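Local coordinates for protein DegQ (Legionella pneumophila, PDB 4YO1) that is probably a periplasmic serine endopeptidase of the HtrA type, studied here as a variant with the protease domain, the first PDZ domain and a predicted catalytic position replaced, at residues L22-N35 and V147-G159. The protein carries 1 engineered substitution. Residues are numbered along the deposited sequence; the frame is centred on the assembly and turned at random.
Sequences LAPVLKNAMPAIVN and VGDYVVAIGNPFG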
ATOM      1  N   LEU A  22     -11.602 -11.476  -1.084  1.00 70.85           N
ATOM      2  CA  LEU A  22     -11.139 -12.090   0.141  1.00 64.62           C
ATOM      3  C   LEU A  22     -12.264 -12.093   1.162  1.00 63.40           C
ATOM      4  O   LEU A  22     -12.153 -12.701   2.227  1.00 62.77           O
ATOM      5  CB  LEU A  22      -9.915 -11.336   0.649  1.00 60.74           C
ATOM      6  CG  LEU A  22      -8.713 -11.356  -0.307  1.00 58.65           C
ATOM      7  CD1 LEU A  22      -7.610 -10.429   0.150  1.00 55.62           C
ATOM      8  CD2 LEU A  22      -8.166 -12.768  -0.464  1.00 57.26           C
ATOM      9  N   ALA A  23     -13.350 -11.408   0.813  1.00 63.83           N
ATOM     10  CA  ALA A  23     -14.556 -11.379   1.633  1.00 62.58           C
ATOM     11  C   ALA A  23     -14.991 -12.754   2.154  1.00 61.76           C
ATOM     12  O   ALA A  23     -15.247 -12.887   3.348  1.00 60.93           O
ATOM     13  CB  ALA A  23     -15.706 -10.674   0.902  1.00 65.17           C
ATOM     14  N   PRO A  24     -15.069 -13.777   1.274  1.00 62.44           N
ATOM     15  CA  PRO A  24     -15.453 -15.111   1.751  1.00 63.63           C
ATOM     16  C   PRO A  24     -14.618 -15.565   2.940  1.00 61.30           C
ATOM     17  O   PRO A  24     -15.116 -16.091   3.935  1.00 62.64           O
ATOM     18  CB  PRO A  24     -15.114 -16.009   0.557  1.00 63.71           C
ATOM     19  CG  PRO A  24     -15.284 -15.153  -0.602  1.00 65.17           C
ATOM     20  CD  PRO A  24     -14.854 -13.780  -0.186  1.00 63.47           C
ATOM     21  N   VAL A  25     -13.326 -15.334   2.829  1.00 58.26           N
ATOM     22  CA  VAL A  25     -12.395 -15.912   3.758  1.00 56.81           C
ATOM     23  C   VAL A  25     -12.172 -15.005   4.961  1.00 56.07           C
ATOM     24  O   VAL A  25     -11.721 -15.454   6.015  1.00 56.42           O
ATOM     25  CB  VAL A  25     -11.088 -16.225   3.041  1.00 56.82           C
ATOM     26  CG1 VAL A  25     -10.019 -16.730   4.017  1.00 53.03           C
ATOM     27  CG2 VAL A  25     -11.343 -17.204   1.929  1.00 57.69           C
ATOM     28  N   LEU A  26     -12.496 -13.727   4.807  1.00 54.40           N
ATOM     29  CA  LEU A  26     -12.372 -12.800   5.917  1.00 52.38           C
ATOM     30  C   LEU A  26     -13.585 -12.919   6.818  1.00 53.47           C
ATOM     31  O   LEU A  26     -13.513 -12.674   8.024  1.00 50.55           O
ATOM     32  CB  LEU A  26     -12.220 -11.374   5.405  1.00 53.02           C
ATOM     33  CG  LEU A  26     -10.893 -11.078   4.701  1.00 52.07           C
ATOM     34  CD1 LEU A  26     -10.676  -9.584   4.581  1.00 51.27           C
ATOM     35  CD2 LEU A  26      -9.723 -11.751   5.422  1.00 49.94           C
ATOM     36  N   LYS A  27     -14.704 -13.299   6.209  1.00 58.63           N
ATOM     37  CA  LYS A  27     -15.937 -13.572   6.941  1.00 61.11           C
ATOM     38  C   LYS A  27     -15.656 -14.622   7.997  1.00 57.43           C
ATOM     39  O   LYS A  27     -16.054 -14.499   9.150  1.00 56.23           O
ATOM     40  CB  LYS A  27     -17.022 -14.074   5.983  1.00 65.63           C
ATOM     41  CG  LYS A  27     -18.277 -13.219   5.955  1.00 69.62           C
ATOM     42  CD  LYS A  27     -19.030 -13.406   4.647  1.00 74.77           C
ATOM     43  CE  LYS A  27     -20.341 -12.636   4.648  1.00 80.06           C
ATOM     44  NZ  LYS A  27     -21.056 -12.743   3.343  1.00 84.55           N
ATOM     45  N   ASN A  28     -14.931 -15.646   7.586  1.00 55.85           N
ATOM     46  CA  ASN A  28     -14.594 -16.738   8.469  1.00 56.62           C
ATOM     47  C   ASN A  28     -13.561 -16.370   9.537  1.00 54.39           C
ATOM     48  O   ASN A  28     -13.635 -16.833  10.669  1.00 54.34           O
ATOM     49  CB  ASN A  28     -14.123 -17.915   7.628  1.00 58.08           C
ATOM     50  CG  ASN A  28     -15.073 -18.216   6.478  1.00 61.73           C
ATOM     51  OD1 ASN A  28     -14.646 -18.496   5.356  1.00 62.45           O
ATOM     52  ND2 ASN A  28     -16.373 -18.151   6.754  1.00 63.92           N
ATOM     53  N   ALA A  29     -12.600 -15.532   9.176  1.00 53.11           N
ATOM     54  CA  ALA A  29     -11.606 -15.072  10.134  1.00 50.71           C
ATOM     55  C   ALA A  29     -12.209 -14.160  11.195  1.00 52.74           C
ATOM     56  O   ALA A  29     -11.944 -14.343  12.377  1.00 52.48           O
ATOM     57  CB  ALA A  29     -10.482 -14.367   9.421  1.00 48.59           C
ATOM     58  N   MET A  30     -13.024 -13.194  10.769  1.00 56.32           N
ATOM     59  CA  MET A  30     -13.589 -12.164  11.661  1.00 60.15           C
ATOM     60  C   MET A  30     -13.956 -12.530  13.111  1.00 62.77           C
ATOM     61  O   MET A  30     -13.478 -11.867  14.030  1.00 64.61           O
ATOM     62  CB  MET A  30     -14.773 -11.435  11.008  1.00 64.55           C
ATOM     63  CG  MET A  30     -14.377 -10.427   9.959  1.00 64.41           C
ATOM     64  SD  MET A  30     -12.718  -9.835  10.264  1.00 73.37           S
ATOM     65  CE  MET A  30     -12.021  -9.988   8.621  1.00156.71           C
ATOM     66  N   PRO A  31     -14.804 -13.560  13.322  1.00 62.86           N
ATOM     67  CA  PRO A  31     -15.295 -13.846  14.678  1.00 63.66           C
ATOM     68  C   PRO A  31     -14.210 -13.978  15.749  1.00 60.96           C
ATOM     69  O   PRO A  31     -14.436 -13.616  16.903  1.00 62.88           O
ATOM     70  CB  PRO A  31     -16.007 -15.192  14.507  1.00 65.69           C
ATOM     71  CG  PRO A  31     -16.446 -15.202  13.105  1.00 66.52           C
ATOM     72  CD  PRO A  31     -15.351 -14.521  12.345  1.00 64.15           C
ATOM     73  N   ALA A  32     -13.047 -14.485  15.359  1.00 56.86           N
ATOM     74  CA  ALA A  32     -11.964 -14.755  16.294  1.00 53.57           C
ATOM     75  C   ALA A  32     -11.212 -13.494  16.683  1.00 50.70           C
ATOM     76  O   ALA A  32     -10.406 -13.505  17.617  1.00 49.56           O
ATOM     77  CB  ALA A  32     -11.004 -15.748  15.684  1.00 51.22           C
ATOM     78  N   ILE A  33     -11.451 -12.413  15.950  1.00 49.47           N
ATOM     79  CA  ILE A  33     -10.726 -11.179  16.195  1.00 47.57           C
ATOM     80  C   ILE A  33     -11.466 -10.343  17.212  1.00 49.31           C
ATOM     81  O   ILE A  33     -12.664 -10.108  17.084  1.00 51.71           O
ATOM     82  CB  ILE A  33     -10.486 -10.385  14.909  1.00 46.57           C
ATOM     83  CG1 ILE A  33      -9.436 -11.092  14.063  1.00 44.13           C
ATOM     84  CG2 ILE A  33      -9.994  -8.986  15.230  1.00 46.50           C
ATOM     85  CD1 ILE A  33      -9.999 -12.131  13.160  1.00 45.48           C
ATOM     86  N   VAL A  34     -10.753  -9.910  18.240  1.00 49.86           N
ATOM     87  CA  VAL A  34     -11.400  -9.177  19.317  1.00 55.05           C
ATOM     88  C   VAL A  34     -10.870  -7.756  19.444  1.00 56.59           C
ATOM     89  O   VAL A  34      -9.818  -7.414  18.890  1.00 55.09           O
ATOM     90  CB  VAL A  34     -11.242  -9.895  20.683  1.00 55.24           C
ATOM     91  CG1 VAL A  34     -11.687 -11.352  20.583  1.00 55.48           C
ATOM     92  CG2 VAL A  34      -9.806  -9.805  21.182  1.00 53.26           C
ATOM     93  N   ASN A  35     -11.618  -6.929  20.165  1.00 59.23           N
ATOM     94  CA  ASN A  35     -11.124  -5.627  20.572  1.00 59.68           C
ATOM     95  C   ASN A  35     -10.678  -5.706  22.015  1.00 61.98           C
ATOM     96  O   ASN A  35     -11.284  -6.411  22.822  1.00 64.16           O
ATOM     97  CB  ASN A  35     -12.181  -4.537  20.406  1.00 60.98           C
ATOM     98  CG  ASN A  35     -11.674  -3.177  20.853  1.00 61.33           C
ATOM     99  OD1 ASN A  35     -11.826  -2.786  22.009  1.00 63.84           O
ATOM    100  ND2 ASN A  35     -11.021  -2.474  19.951  1.00 59.97           N
ATOM    101  N   VAL A 147       8.021 -15.236   1.010  1.00 48.39           N
ATOM    102  CA  VAL A 147       7.881 -13.876   0.528  1.00 45.50           C
ATOM    103  C   VAL A 147       7.195 -13.892  -0.844  1.00 42.94           C
ATOM    104  O   VAL A 147       7.511 -14.717  -1.703  1.00 44.32           O
ATOM    105  CB  VAL A 147       9.250 -13.132   0.525  1.00 38.92           C
ATOM    106  CG1 VAL A 147      10.357 -14.062   0.987  1.00 39.85           C
ATOM    107  CG2 VAL A 147       9.555 -12.552  -0.838  1.00 40.35           C
ATOM    108  N   GLY A 148       6.216 -13.011  -1.017  1.00 39.85           N
ATOM    109  CA  GLY A 148       5.388 -13.024  -2.210  1.00 40.13           C
ATOM    110  C   GLY A 148       3.975 -13.496  -1.939  1.00 39.79           C
ATOM    111  O   GLY A 148       3.054 -13.197  -2.693  1.00 41.38           O
ATOM    112  N   ASP A 149       3.807 -14.259  -0.867  1.00 39.74           N
ATOM    113  CA  ASP A 149       2.495 -14.704  -0.436  1.00 40.58           C
ATOM    114  C   ASP A 149       1.659 -13.486  -0.094  1.00 39.15           C
ATOM    115  O   ASP A 149       2.147 -12.571   0.557  1.00 38.75           O
ATOM    116  CB  ASP A 149       2.615 -15.596   0.803  1.00 43.41           C
ATOM    117  CG  ASP A 149       3.140 -16.980   0.484  1.00 49.59           C
ATOM    118  OD1 ASP A 149       2.875 -17.491  -0.622  1.00 54.15           O
ATOM    119  OD2 ASP A 149       3.813 -17.570   1.348  1.00 50.33           O
ATOM    120  N   TYR A 150       0.405 -13.468  -0.537  1.00 38.86           N
ATOM    121  CA  TYR A 150      -0.499 -12.383  -0.189  1.00 36.62           C
ATOM    122  C   TYR A 150      -0.848 -12.503   1.276  1.00 34.87           C
ATOM    123  O   TYR A 150      -0.675 -13.546   1.884  1.00 34.37           O
ATOM    124  CB  TYR A 150      -1.768 -12.413  -1.045  1.00 37.69           C
ATOM    125  CG  TYR A 150      -1.495 -12.260  -2.518  1.00 38.77           C
ATOM    126  CD1 TYR A 150      -1.032 -11.061  -3.031  1.00 38.93           C
ATOM    127  CD2 TYR A 150      -1.691 -13.317  -3.392  1.00 36.83           C
ATOM    128  CE1 TYR A 150      -0.767 -10.929  -4.378  1.00 41.63           C
ATOM    129  CE2 TYR A 150      -1.438 -13.194  -4.725  1.00 38.64           C
ATOM    130  CZ  TYR A 150      -0.976 -12.005  -5.220  1.00 42.23           C
ATOM    131  OH  TYR A 150      -0.726 -11.890  -6.567  1.00 44.05           O
ATOM    132  N   VAL A 151      -1.370 -11.430   1.842  1.00 36.88           N
ATOM    133  CA  VAL A 151      -1.455 -11.325   3.287  1.00 36.17           C
ATOM    134  C   VAL A 151      -2.408 -10.206   3.697  1.00 37.12           C
ATOM    135  O   VAL A 151      -2.439  -9.155   3.059  1.00 37.54           O
ATOM    136  CB  VAL A 151      -0.036 -11.108   3.851  1.00 33.87           C
ATOM    137  CG1 VAL A 151       0.112  -9.748   4.515  1.00 32.00           C
ATOM    138  CG2 VAL A 151       0.349 -12.257   4.751  1.00 31.80           C
ATOM    139  N   VAL A 152      -3.209 -10.454   4.734  1.00 38.07           N
ATOM    140  CA  VAL A 152      -4.148  -9.451   5.220  1.00 40.18           C
ATOM    141  C   VAL A 152      -4.075  -9.252   6.731  1.00 38.85           C
ATOM    142  O   VAL A 152      -4.167 -10.205   7.502  1.00 37.75           O
ATOM    143  CB  VAL A 152      -5.588  -9.770   4.793  1.00 44.50           C
ATOM    144  CG1 VAL A 152      -6.609  -9.082   5.721  1.00 46.40           C
ATOM    145  CG2 VAL A 152      -5.812  -9.356   3.344  1.00 45.98           C
ATOM    146  N   ALA A 153      -3.915  -7.998   7.137  1.00 39.26           N
ATOM    147  CA  ALA A 153      -3.811  -7.650   8.545  1.00 41.23           C
ATOM    148  C   ALA A 153      -5.149  -7.177   9.085  1.00 43.96           C
ATOM    149  O   ALA A 153      -5.598  -6.082   8.774  1.00 45.74           O
ATOM    150  CB  ALA A 153      -2.767  -6.570   8.730  1.00 42.59           C
ATOM    151  N   ILE A 154      -5.779  -8.003   9.908  1.00 47.03           N
ATOM    152  CA  ILE A 154      -7.095  -7.683  10.465  1.00 50.41           C
ATOM    153  C   ILE A 154      -6.999  -7.214  11.909  1.00 53.35           C
ATOM    154  O   ILE A 154      -6.084  -7.601  12.642  1.00 53.49           O
ATOM    155  CB  ILE A 154      -8.025  -8.898  10.464  1.00 50.73           C
ATOM    156  CG1 ILE A 154      -7.854  -9.712   9.193  1.00 49.88           C
ATOM    157  CG2 ILE A 154      -9.475  -8.463  10.635  1.00 53.07           C
ATOM    158  CD1 ILE A 154      -8.519 -11.059   9.314  1.00 51.36           C
ATOM    159  N   GLY A 155      -7.958  -6.391  12.317  1.00 56.57           N
ATOM    160  CA  GLY A 155      -8.047  -5.973  13.696  1.00 60.81           C
ATOM    161  C   GLY A 155      -9.453  -5.555  14.070  1.00 66.85           C
ATOM    162  O   GLY A 155     -10.388  -5.696  13.287  1.00 67.53           O
ATOM    163  N   ASN A 156      -9.596  -5.039  15.283  1.00 72.37           N
ATOM    164  CA  ASN A 156     -10.878  -4.583  15.782  1.00 77.72           C
ATOM    165  C   ASN A 156     -10.658  -3.400  16.713  1.00 83.26           C
ATOM    166  O   ASN A 156     -10.741  -3.547  17.924  1.00 83.62           O
ATOM    167  CB  ASN A 156     -11.584  -5.728  16.512  1.00 78.92           C
ATOM    168  CG  ASN A 156     -13.004  -5.386  16.908  1.00 82.11           C
ATOM    169  OD1 ASN A 156     -13.541  -4.353  16.517  1.00 83.93           O
ATOM    170  ND2 ASN A 156     -13.628  -6.268  17.677  1.00 83.34           N
ATOM    171  N   PRO A 157     -10.360  -2.219  16.148  1.00 86.01           N
ATOM    172  CA  PRO A 157     -10.047  -1.053  16.981  1.00 91.22           C
ATOM    173  C   PRO A 157     -11.297  -0.412  17.577  1.00 96.91           C
ATOM    174  O   PRO A 157     -11.210   0.318  18.560  1.00 98.68           O
ATOM    175  CB  PRO A 157      -9.372  -0.100  15.997  1.00 88.96           C
ATOM    176  CG  PRO A 157      -9.970  -0.448  14.678  1.00 87.41           C
ATOM    177  CD  PRO A 157     -10.284  -1.912  14.707  1.00 85.80           C
ATOM    178  N   PHE A 158     -12.452  -0.687  16.981  1.00102.25           N
ATOM    179  CA  PHE A 158     -13.699  -0.073  17.412  1.00108.46           C
ATOM    180  C   PHE A 158     -14.827  -1.100  17.511  1.00112.49           C
ATOM    181  O   PHE A 158     -14.964  -1.966  16.644  1.00112.49           O
ATOM    182  CB  PHE A 158     -14.096   1.045  16.440  1.00110.04           C
ATOM    183  CG  PHE A 158     -12.943   1.918  16.009  1.00108.20           C
ATOM    184  CD1 PHE A 158     -12.260   2.698  16.931  1.00109.36           C
ATOM    185  CD2 PHE A 158     -12.550   1.967  14.680  1.00106.15           C
ATOM    186  CE1 PHE A 158     -11.203   3.499  16.537  1.00108.42           C
ATOM    187  CE2 PHE A 158     -11.498   2.771  14.280  1.00105.20           C
ATOM    188  CZ  PHE A 158     -10.825   3.538  15.210  1.00106.57           C
ATOM    189  N   GLY A 159     -15.627  -0.994  18.571  1.00115.23           N
ATOM    190  CA  GLY A 159     -16.792  -1.843  18.752  1.00117.30           C
ATOM    191  C   GLY A 159     -16.475  -3.328  18.758  1.00116.00           C
ATOM    192  O   GLY A 159     -17.086  -4.107  18.024  1.00116.75           O
TER
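Ile154 meets the 22-35 segment with both of its branches: a chi1 of -39° sets CG2 anti to the backbone N, against Met30, while chi2 at 167° leaves the chain extended, and CD1 reaches Ala29. Met30, bent at chi2 and chi3, curls back to meet it, with SD 3.5 Å from Ile154 CG2 and CE 3.7 Å from Ile154 CD1. That same CD1 lies 3.8 Å from Ala29 CB, so the methyl touches both the last helical residue, Ala29, and Met30 in the 3-10 turn that follows. Two residues earlier on the same side of the strand, Val152 meets Leu26 tip to tip, CG1 to CD2 at 4.1 Å; the Leu22 and Val152 side chains run past each other in opposite directions, with Leu22 CD1 3.8 Å from Val152 CG2. The axes of helix 23-29 and strand 150-155 are 10.8 Å apart and 39° from parallel. In the chymotrypsin-like double-barrel fold, this places the N-terminal helix over the first strand of the second barrel, before the chain enters the first barrel at strand 33-40. Ile33 continues the apolar seam, CD1 4.3 Å from Ile154 CD1, and its CG2 packs on the Gly155 backbone. Beyond it, Asn35 ND2 donates an almost straight hydrogen bond to Asn156 O; its 2.3 Å is doubtfully short, probably coordinate error. Lys27 forms a salt bridge with Glu146 of a neighbouring subunit, and Leu22 packs on Tyr150 of that same subunit.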